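PDB 2JHP: VP4 CORE protein from Bluetongue virus, which caps viral messenger RNA as a multifunctional enzyme of the virus core, and is one of the proteins that form the inner capsid. Local coordinates for residues S431-A436 and F499-K504; D469-I474 and Y491-A496; I515-F520 and Y564-F569. All blocks are in the same frame, centred on the assembly; numbering follows the deposited sequence.

Contact 1 (S431-A436 and F499-K504); sequences SVIATA and FAVSLK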
loop_
_atom_site.group_PDB
_atom_site.type_symbol
_atom_site.label_atom_id
_atom_site.label_comp_id
_atom_site.label_asym_id
_atom_site.label_seq_id
_atom_site.Cartn_x
_atom_site.Cartn_y
_atom_site.Cartn_z
ATOM N N SER A 431 6.916 15.035 -2.394
ATOM C CA SER A 431 6.047 14.098 -1.682
ATOM C C SER A 431 6.481 13.966 -0.227
ATOM O O SER A 431 7.655 14.157 0.085
ATOM C CB SER A 431 6.045 12.741 -2.374
ATOM O OG SER A 431 5.294 11.804 -1.631
ATOM N N VAL A 432 5.532 13.663 0.659
ATOM C CA VAL A 432 5.846 13.466 2.076
ATOM C C VAL A 432 6.511 12.118 2.239
ATOM O O VAL A 432 7.371 11.941 3.095
ATOM C CB VAL A 432 4.600 13.539 2.988
ATOM C CG1 VAL A 432 4.968 13.244 4.426
ATOM C CG2 VAL A 432 3.942 14.908 2.899
ATOM N N ILE A 433 6.077 11.171 1.412
ATOM C CA ILE A 433 6.635 9.827 1.358
ATOM C C ILE A 433 6.325 9.234 -0.001
ATOM O O ILE A 433 5.162 9.145 -0.406
ATOM C CB ILE A 433 6.143 8.889 2.511
ATOM C CG1 ILE A 433 6.865 7.534 2.413
ATOM C CG2 ILE A 433 4.630 8.750 2.524
ATOM C CD1 ILE A 433 6.778 6.666 3.653
ATOM N N ALA A 434 7.376 8.856 -0.716
ATOM C CA ALA A 434 7.219 8.249 -2.034
ATOM C C ALA A 434 8.144 7.038 -2.173
ATOM O O ALA A 434 9.185 6.961 -1.505
ATOM C CB ALA A 434 7.489 9.280 -3.116
ATOM N N THR A 435 7.746 6.081 -3.003
ATOM C CA THR A 435 8.575 4.902 -3.265
ATOM C C THR A 435 8.893 4.750 -4.747
ATOM O O THR A 435 8.109 5.148 -5.596
ATOM C CB THR A 435 7.913 3.593 -2.792
ATOM O OG1 THR A 435 6.643 3.451 -3.433
ATOM C CG2 THR A 435 7.753 3.564 -1.286
ATOM N N ALA A 436 10.051 4.165 -5.028
ATOM C CA ALA A 436 10.445 3.823 -6.377
ATOM C C ALA A 436 11.201 2.500 -6.383
ATOM O O ALA A 436 12.072 2.251 -5.554
ATOM C CB ALA A 436 11.295 4.925 -6.986
ATOM N N PHE A 499 13.276 -1.198 -2.992
ATOM C CA PHE A 499 12.652 0.113 -3.153
ATOM C C PHE A 499 13.581 1.254 -2.713
ATOM O O PHE A 499 14.375 1.118 -1.768
ATOM C CB PHE A 499 11.317 0.201 -2.391
ATOM C CG PHE A 499 10.218 -0.743 -2.895
ATOM C CD1 PHE A 499 10.012 -1.991 -2.309
ATOM C CD2 PHE A 499 9.346 -0.351 -3.915
ATOM C CE1 PHE A 499 8.979 -2.829 -2.769
ATOM C CE2 PHE A 499 8.339 -1.182 -4.353
ATOM C CZ PHE A 499 8.158 -2.424 -3.778
ATOM N N ALA A 500 13.505 2.376 -3.414
ATOM C CA ALA A 500 14.021 3.601 -2.835
ATOM C C ALA A 500 12.840 4.313 -2.229
ATOM O O ALA A 500 11.734 4.260 -2.776
ATOM C CB ALA A 500 14.748 4.509 -3.875
ATOM N N VAL A 501 13.084 4.950 -1.084
ATOM C CA VAL A 501 12.067 5.718 -0.386
ATOM C C VAL A 501 12.564 7.111 -0.104
ATOM O O VAL A 501 13.685 7.311 0.382
ATOM C CB VAL A 501 11.653 5.076 0.946
ATOM C CG1 VAL A 501 10.528 5.865 1.563
ATOM C CG2 VAL A 501 11.232 3.630 0.750
ATOM N N SER A 502 11.707 8.074 -0.401
ATOM C CA SER A 502 11.969 9.473 -0.099
ATOM C C SER A 502 11.062 9.920 1.038
ATOM O O SER A 502 9.899 9.557 1.069
ATOM C CB SER A 502 11.727 10.313 -1.357
ATOM O OG SER A 502 10.390 10.171 -1.820
ATOM N N LEU A 503 11.596 10.715 1.965
ATOM C CA LEU A 503 10.835 11.180 3.134
ATOM C C LEU A 503 10.982 12.680 3.345
ATOM O O LEU A 503 12.092 13.201 3.256
ATOM C CB LEU A 503 11.302 10.461 4.400
ATOM C CG LEU A 503 11.179 8.951 4.544
ATOM C CD1 LEU A 503 11.834 8.494 5.824
ATOM C CD2 LEU A 503 9.731 8.558 4.557
ATOM N N LYS A 504 9.869 13.368 3.626
ATOM C CA LYS A 504 9.915 14.783 4.033
ATOM C C LYS A 504 10.274 14.855 5.519
ATOM O O LYS A 504 9.445 15.155 6.373
ATOM C CB LYS A 504 8.605 15.519 3.735
ATOM C CG LYS A 504 8.746 17.035 3.690
ATOM C CD LYS A 504 7.710 17.656 2.774
ATOM C CE LYS A 504 7.943 19.144 2.588
ATOM N NZ LYS A 504 7.208 19.664 1.405
HETATM O O HOH W 1 9.424 12.599 -1.349
#
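The phenyl ring of Phe499 lies obliquely against Thr435 and Ala436, with CD2 4.3 Å from Thr435 CB. Phe410, Trp437 and Trp495 each pair with this ring edge to face, close to a bound guanine. The segments belong to adjacent antiparallel strands, 433-437 and 499-503, in a mixed sheet of order 3-2-1-4-5-7-6, the order of the Rossmann-like methyltransferase fold with its antiparallel seventh strand. Ala434 with Ser502 and Ala436 with Ala500 form hydrogen-bonded pairs, and Lys504 N adds a further hydrogen bond to Val432 O at 2.9 Å. One face of the sheet carries Ile433, Thr435, Val501 and Leu503. There Ile433 and Leu503 run side by side in the same direction: Ile433 CG1 stands anti to its nitrogen (chi1 -176°), and CD1 beyond it reaches Leu503 CD2 at 3.6 Å. Thr435 and Val501 repeat this alignment through CG2 and CG2, 4.0 Å apart, and Thr435 OG1 is hydrogen-bonded to Phe410 N. Helix 114-128 covers Ile433 and Thr435, whereas helix 470-480 covers Val501 and Leu503. On the other face, a water donates to Ser431 O at 2.8 Å and accepts from Ser502 OG at 2.7 Å.

Contact 2 (D469-I474 and Y491-A496); sequences DGNGAI and YDPAWA. With GUN (guanine), chain E.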
loop_
_atom_site.group_PDB
_atom_site.type_symbol
_atom_site.label_atom_id
_atom_site.label_comp_id
_atom_site.label_asym_id
_atom_site.label_seq_id
_atom_site.Cartn_x
_atom_site.Cartn_y
_atom_site.Cartn_z
ATOM N N ASP A 469 17.050 3.544 0.920
ATOM C CA ASP A 469 16.484 2.290 0.468
ATOM C C ASP A 469 15.425 1.890 1.477
ATOM O O ASP A 469 15.435 2.384 2.602
ATOM C CB ASP A 469 17.551 1.203 0.292
ATOM C CG ASP A 469 18.194 0.781 1.598
ATOM O OD1 ASP A 469 17.460 0.406 2.538
ATOM O OD2 ASP A 469 19.448 0.793 1.685
ATOM N N GLY A 470 14.517 1.004 1.069
ATOM C CA GLY A 470 13.381 0.602 1.890
ATOM C C GLY A 470 13.717 0.184 3.309
ATOM O O GLY A 470 13.021 0.567 4.256
ATOM N N ASN A 471 14.769 -0.613 3.460
ATOM C CA ASN A 471 15.150 -1.077 4.782
ATOM C C ASN A 471 15.677 0.063 5.638
ATOM O O ASN A 471 15.333 0.162 6.813
ATOM C CB ASN A 471 16.179 -2.202 4.708
ATOM C CG ASN A 471 16.391 -2.899 6.064
ATOM O OD1 ASN A 471 17.491 -3.312 6.379
ATOM N ND2 ASN A 471 15.334 -3.065 6.823
ATOM N N GLY A 472 16.498 0.922 5.030
ATOM C CA GLY A 472 16.981 2.142 5.665
ATOM C C GLY A 472 15.824 3.009 6.117
ATOM O O GLY A 472 15.808 3.511 7.245
ATOM N N ALA A 473 14.841 3.149 5.236
ATOM C CA ALA A 473 13.662 3.961 5.476
ATOM C C ALA A 473 12.892 3.481 6.688
ATOM O O ALA A 473 12.437 4.298 7.492
ATOM C CB ALA A 473 12.778 3.965 4.258
ATOM N N ILE A 474 12.757 2.166 6.828
ATOM C CA ILE A 474 12.037 1.589 7.957
ATOM C C ILE A 474 12.814 1.798 9.264
ATOM O O ILE A 474 12.249 2.197 10.274
ATOM C CB ILE A 474 11.719 0.098 7.719
ATOM C CG1 ILE A 474 10.670 -0.068 6.598
ATOM C CG2 ILE A 474 11.304 -0.595 9.016
ATOM C CD1 ILE A 474 9.180 0.130 6.991
ATOM N N TYR A 491 8.979 -7.842 8.931
ATOM C CA TYR A 491 9.125 -7.484 7.538
ATOM C C TYR A 491 10.405 -8.098 6.978
ATOM O O TYR A 491 11.227 -8.642 7.708
ATOM C CB TYR A 491 9.098 -5.966 7.350
ATOM C CG TYR A 491 10.367 -5.292 7.767
ATOM C CD1 TYR A 491 11.226 -4.753 6.818
ATOM C CD2 TYR A 491 10.728 -5.209 9.105
ATOM C CE1 TYR A 491 12.404 -4.133 7.192
ATOM C CE2 TYR A 491 11.899 -4.605 9.487
ATOM C CZ TYR A 491 12.736 -4.057 8.531
ATOM O OH TYR A 491 13.910 -3.442 8.914
ATOM N N ASP A 492 10.557 -7.987 5.669
ATOM C CA ASP A 492 11.616 -8.651 4.961
ATOM C C ASP A 492 12.578 -7.591 4.419
ATOM O O ASP A 492 12.261 -6.863 3.476
ATOM C CB ASP A 492 10.988 -9.544 3.873
ATOM C CG ASP A 492 11.991 -10.108 2.896
ATOM O OD1 ASP A 492 13.222 -9.934 3.056
ATOM O OD2 ASP A 492 11.519 -10.738 1.929
ATOM N N PRO A 493 13.749 -7.470 5.064
ATOM C CA PRO A 493 14.735 -6.454 4.676
ATOM C C PRO A 493 15.180 -6.497 3.201
ATOM O O PRO A 493 15.362 -5.437 2.587
ATOM C CB PRO A 493 15.890 -6.710 5.650
ATOM C CG PRO A 493 15.191 -7.307 6.873
ATOM C CD PRO A 493 14.191 -8.232 6.248
ATOM N N ALA A 494 15.334 -7.693 2.638
ATOM C CA ALA A 494 15.677 -7.837 1.220
ATOM C C ALA A 494 14.609 -7.206 0.312
ATOM O O ALA A 494 14.922 -6.469 -0.630
ATOM C CB ALA A 494 15.877 -9.293 0.873
ATOM N N TRP A 495 13.350 -7.493 0.617
ATOM C CA TRP A 495 12.239 -6.940 -0.116
ATOM C C TRP A 495 12.249 -5.417 -0.043
ATOM O O TRP A 495 12.250 -4.746 -1.071
ATOM C CB TRP A 495 10.915 -7.504 0.411
ATOM C CG TRP A 495 9.750 -6.914 -0.289
ATOM C CD1 TRP A 495 8.869 -6.001 0.216
ATOM C CD2 TRP A 495 9.355 -7.147 -1.649
ATOM N NE1 TRP A 495 7.941 -5.667 -0.739
ATOM C CE2 TRP A 495 8.207 -6.362 -1.887
ATOM C CE3 TRP A 495 9.837 -7.971 -2.674
ATOM C CZ2 TRP A 495 7.536 -6.360 -3.123
ATOM C CZ3 TRP A 495 9.172 -7.973 -3.902
ATOM C CH2 TRP A 495 8.037 -7.166 -4.116
ATOM N N ALA A 496 12.263 -4.886 1.178
ATOM C CA ALA A 496 12.344 -3.445 1.438
ATOM C C ALA A 496 13.443 -2.801 0.592
ATOM O O ALA A 496 13.244 -1.738 0.026
ATOM C CB ALA A 496 12.576 -3.190 2.925
HETATM N N9 GUN E . 1.099 -3.490 0.228
HETATM C C8 GUN E . 0.247 -3.370 -0.790
HETATM N N7 GUN E . 0.926 -3.428 -1.939
HETATM C C5 GUN E . 2.218 -3.592 -1.656
HETATM C C6 GUN E . 3.367 -3.717 -2.440
HETATM O O6 GUN E . 3.298 -3.686 -3.668
HETATM N N1 GUN E . 4.609 -3.881 -1.813
HETATM C C2 GUN E . 4.653 -3.909 -0.411
HETATM N N2 GUN E . 5.804 -4.064 0.214
HETATM N N3 GUN E . 3.526 -3.785 0.311
HETATM C C4 GUN E . 2.326 -3.630 -0.271
#
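Ile474 reaches Tyr491 because its CG2 branch stands anti to the backbone nitrogen while CG1 takes chi1 -69°; Tyr491, for its part, holds its ring between its own nitrogen and carbonyl carbon (chi1 75°). Ile474 CG2 makes a CH-pi contact over the phenol face, 4.2 Å from the ring centroid. The side chain of Asn471 meets that of Tyr491 roughly perpendicularly, its amide at the ring's edge beside the hydroxyl and inclined to the ring plane by about half a right angle. Farther along, Ala496 CB packs against the first turn of helix 470-480, 3.4 Å from Asn471 N, and Gly470 CA makes a close CA-H...O contact with Ala496 O at 3.0 Å. Both helices begin with an aspartate N-cap. Asp469 OD1 accepts a nearly straight bond from Gly472 N (2.7 Å, 175°), while Asp492 OD1 takes weak bonds from Ala494 N and Trp495 N; its OD2 forms a salt bridge with Arg110. Trp495 turns its indole edge to the bound guanine, NE1 coming within 2.8 Å of GUN N2, a close approach of two nitrogens that normally both donate; the base is hydrogen-bonded to Tyr446 OH. Helix 114-128 supports Ile474 and Ala496 through Phe117, strand 67-71 and helix 59-64 flank Pro493, and strand 499-503 follows the short helix 493-496 after two residues.

Contact 3 (I515-F520 and Y564-F569); sequences ISLCRF and YVTDLF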
loop_
_atom_site.group_PDB
_atom_site.type_symbol
_atom_site.label_atom_id
_atom_site.label_comp_id
_atom_site.label_asym_id
_atom_site.label_seq_id
_atom_site.Cartn_x
_atom_site.Cartn_y
_atom_site.Cartn_z
ATOM N N ILE A 515 22.370 3.453 11.574
ATOM C CA ILE A 515 22.119 2.298 10.709
ATOM C C ILE A 515 21.213 2.612 9.511
ATOM O O ILE A 515 21.471 2.157 8.398
ATOM C CB ILE A 515 21.573 1.108 11.558
ATOM C CG1 ILE A 515 22.709 0.171 11.942
ATOM C CG2 ILE A 515 20.524 0.294 10.827
ATOM C CD1 ILE A 515 22.428 -0.608 13.193
ATOM N N SER A 516 20.168 3.405 9.754
ATOM C CA SER A 516 19.245 3.865 8.723
ATOM C C SER A 516 20.000 4.449 7.535
ATOM O O SER A 516 19.622 4.257 6.388
ATOM C CB SER A 516 18.298 4.911 9.322
ATOM O OG SER A 516 19.000 6.050 9.785
ATOM N N LEU A 517 21.075 5.167 7.837
ATOM C CA LEU A 517 21.934 5.759 6.827
ATOM C C LEU A 517 23.011 4.767 6.331
ATOM O O LEU A 517 23.190 4.595 5.125
ATOM C CB LEU A 517 22.577 7.029 7.397
ATOM C CG LEU A 517 23.519 7.867 6.532
ATOM C CD1 LEU A 517 22.767 8.523 5.382
ATOM C CD2 LEU A 517 24.259 8.912 7.386
ATOM N N CYS A 518 23.695 4.112 7.274
ATOM C CA CYS A 518 24.943 3.403 7.009
ATOM C C CYS A 518 24.896 1.920 7.333
ATOM O O CYS A 518 24.894 1.521 8.499
ATOM C CB CYS A 518 26.099 4.060 7.770
ATOM S SG CYS A 518 26.355 5.788 7.349
ATOM N N ARG A 519 24.858 1.111 6.279
ATOM C CA ARG A 519 25.000 -0.334 6.399
ATOM C C ARG A 519 26.127 -0.796 5.475
ATOM O O ARG A 519 27.147 -1.284 5.948
ATOM C CB ARG A 519 23.663 -1.040 6.131
ATOM C CG ARG A 519 22.647 -0.868 7.294
ATOM C CD ARG A 519 21.194 -0.852 6.850
ATOM N NE ARG A 519 20.828 0.450 6.292
ATOM C CZ ARG A 519 20.424 0.653 5.044
ATOM N NH1 ARG A 519 20.293 -0.372 4.200
ATOM N NH2 ARG A 519 20.134 1.885 4.644
ATOM N N PHE A 520 25.945 -0.589 4.169
ATOM C CA PHE A 520 26.946 -0.843 3.116
ATOM C C PHE A 520 27.438 -2.286 3.088
ATOM O O PHE A 520 28.637 -2.553 2.901
ATOM C CB PHE A 520 28.122 0.139 3.201
ATOM C CG PHE A 520 27.714 1.579 3.155
ATOM C CD1 PHE A 520 27.991 2.422 4.226
ATOM C CD2 PHE A 520 27.047 2.100 2.043
ATOM C CE1 PHE A 520 27.619 3.754 4.193
ATOM C CE2 PHE A 520 26.660 3.429 2.003
ATOM C CZ PHE A 520 26.951 4.258 3.082
ATOM N N TYR A 564 23.641 0.323 -3.894
ATOM C CA TYR A 564 23.146 1.009 -2.676
ATOM C C TYR A 564 22.292 2.241 -2.928
ATOM O O TYR A 564 22.453 2.933 -3.938
ATOM C CB TYR A 564 24.301 1.372 -1.724
ATOM C CG TYR A 564 25.238 0.209 -1.494
ATOM C CD1 TYR A 564 26.440 0.111 -2.199
ATOM C CD2 TYR A 564 24.894 -0.831 -0.618
ATOM C CE1 TYR A 564 27.280 -0.965 -2.019
ATOM C CE2 TYR A 564 25.762 -1.919 -0.431
ATOM C CZ TYR A 564 26.935 -1.967 -1.136
ATOM O OH TYR A 564 27.756 -3.034 -0.938
ATOM N N VAL A 565 21.374 2.485 -1.994
ATOM C CA VAL A 565 20.643 3.753 -1.914
ATOM C C VAL A 565 20.751 4.313 -0.507
ATOM O O VAL A 565 20.126 3.802 0.415
ATOM C CB VAL A 565 19.138 3.595 -2.257
ATOM C CG1 VAL A 565 18.433 4.942 -2.152
ATOM C CG2 VAL A 565 18.953 2.985 -3.645
ATOM N N THR A 566 21.555 5.354 -0.340
ATOM C CA THR A 566 21.606 6.084 0.931
ATOM C C THR A 566 21.545 7.594 0.687
ATOM O O THR A 566 21.592 8.033 -0.463
ATOM C CB THR A 566 22.847 5.700 1.764
ATOM O OG1 THR A 566 22.674 6.143 3.116
ATOM C CG2 THR A 566 24.131 6.311 1.166
ATOM N N ASP A 567 21.441 8.379 1.763
ATOM C CA ASP A 567 21.224 9.834 1.659
ATOM C C ASP A 567 22.538 10.617 1.610
ATOM O O ASP A 567 23.244 10.739 2.612
ATOM C CB ASP A 567 20.289 10.341 2.775
ATOM C CG ASP A 567 19.817 11.783 2.543
ATOM O OD1 ASP A 567 19.286 12.077 1.455
ATOM O OD2 ASP A 567 19.955 12.631 3.452
ATOM N N LEU A 568 22.846 11.150 0.430
ATOM C CA LEU A 568 24.042 11.962 0.219
ATOM C C LEU A 568 24.113 13.180 1.129
ATOM O O LEU A 568 25.137 13.434 1.751
ATOM C CB LEU A 568 24.162 12.397 -1.245
ATOM C CG LEU A 568 24.687 11.347 -2.232
ATOM C CD1 LEU A 568 24.881 11.983 -3.598
ATOM C CD2 LEU A 568 25.996 10.726 -1.750
ATOM N N PHE A 569 23.022 13.931 1.211
ATOM C CA PHE A 569 23.017 15.174 1.986
ATOM C C PHE A 569 23.359 14.920 3.448
ATOM O O PHE A 569 24.241 15.550 4.002
ATOM C CB PHE A 569 21.661 15.867 1.894
ATOM C CG PHE A 569 21.762 17.338 1.694
ATOM C CD1 PHE A 569 21.220 17.941 0.563
ATOM C CD2 PHE A 569 22.421 18.122 2.619
ATOM C CE1 PHE A 569 21.332 19.311 0.368
ATOM C CE2 PHE A 569 22.530 19.467 2.434
ATOM C CZ PHE A 569 21.984 20.076 1.310
#
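Thr566 OG1 donates a short hydrogen bond of 2.6 Å to Leu517 O, the one polar link between the two segments. Its hydroxyl is placed there by a first torsion that sets OG1 anti to the threonine nitrogen (chi1 -164°), which leaves the methyl CG2 between the nitrogen and the carbonyl carbon, at the edge of the Phe520 ring, CG2 being 3.9 Å from Phe520 CE2. Along the same edge, CD2 of the Phe520 ring points at the face of Tyr564 in a T-shaped pair, with centroids 6.0 Å apart and planes at 78°. Leu517 covers the threonine hydroxyl from the side: its CD1 lies 3.3 Å from Thr566 OG1 and 3.6 Å from Asp567 O.

A second shell braces segment 515-520. Arg519 folds back along its own segment, giving NE to Ile515 O at 2.8 Å and NH2 to Ser516 O at 3.0 Å. Ile515 O lies almost in the guanidinium plane, and the charge is met by a salt bridge from NH1 to Asp469 OD2. Phe520 itself has left-handed helical backbone angles, which turn the chain just after the arginine. Trp570 and Trp571 of helix 568-576 pack on Leu517, His554 makes a further edge-to-face pair with Phe520, and the hydroxyl of Tyr564 is hydrogen-bonded to Ile521 O.

On the other segment, Asp567 is held by several partners: OD1 is hydrogen-bonded to Ser461 OG and Ile467 N, and OD2 forms a salt bridge with Arg466 NE. The contact thus joins the irregular chain that follows the sheet's antiparallel strand 499-503 to the approach of helix 568-576, whose start has the classic form of an aspartate N-cap, with Asp567 OD2 accepting from Trp570 N in the first turn.

Overall arrangement
From the N terminus, the chain passes through strand 433-437, which opens the loop of contact 1. Before that loop closes, the chain runs along edge strand 466-469 into helix 470-480 and returns at 491-496, so contact 2 is nested inside contact 1; strand 499-503 then completes the outer loop. Contact 3 follows in series, closing a later loop between 515-520 and 564-569. Contacts 1 and 2 meet where Val501 packs on Ala473. Contact 2 meets contact 3 at Asp469 N, which probably hydrogen-bonds to Val565 O, and Val565 touches Ala500 of contact 1. Together they tie the sheet to helix 470-480 and to the C-terminal helical region.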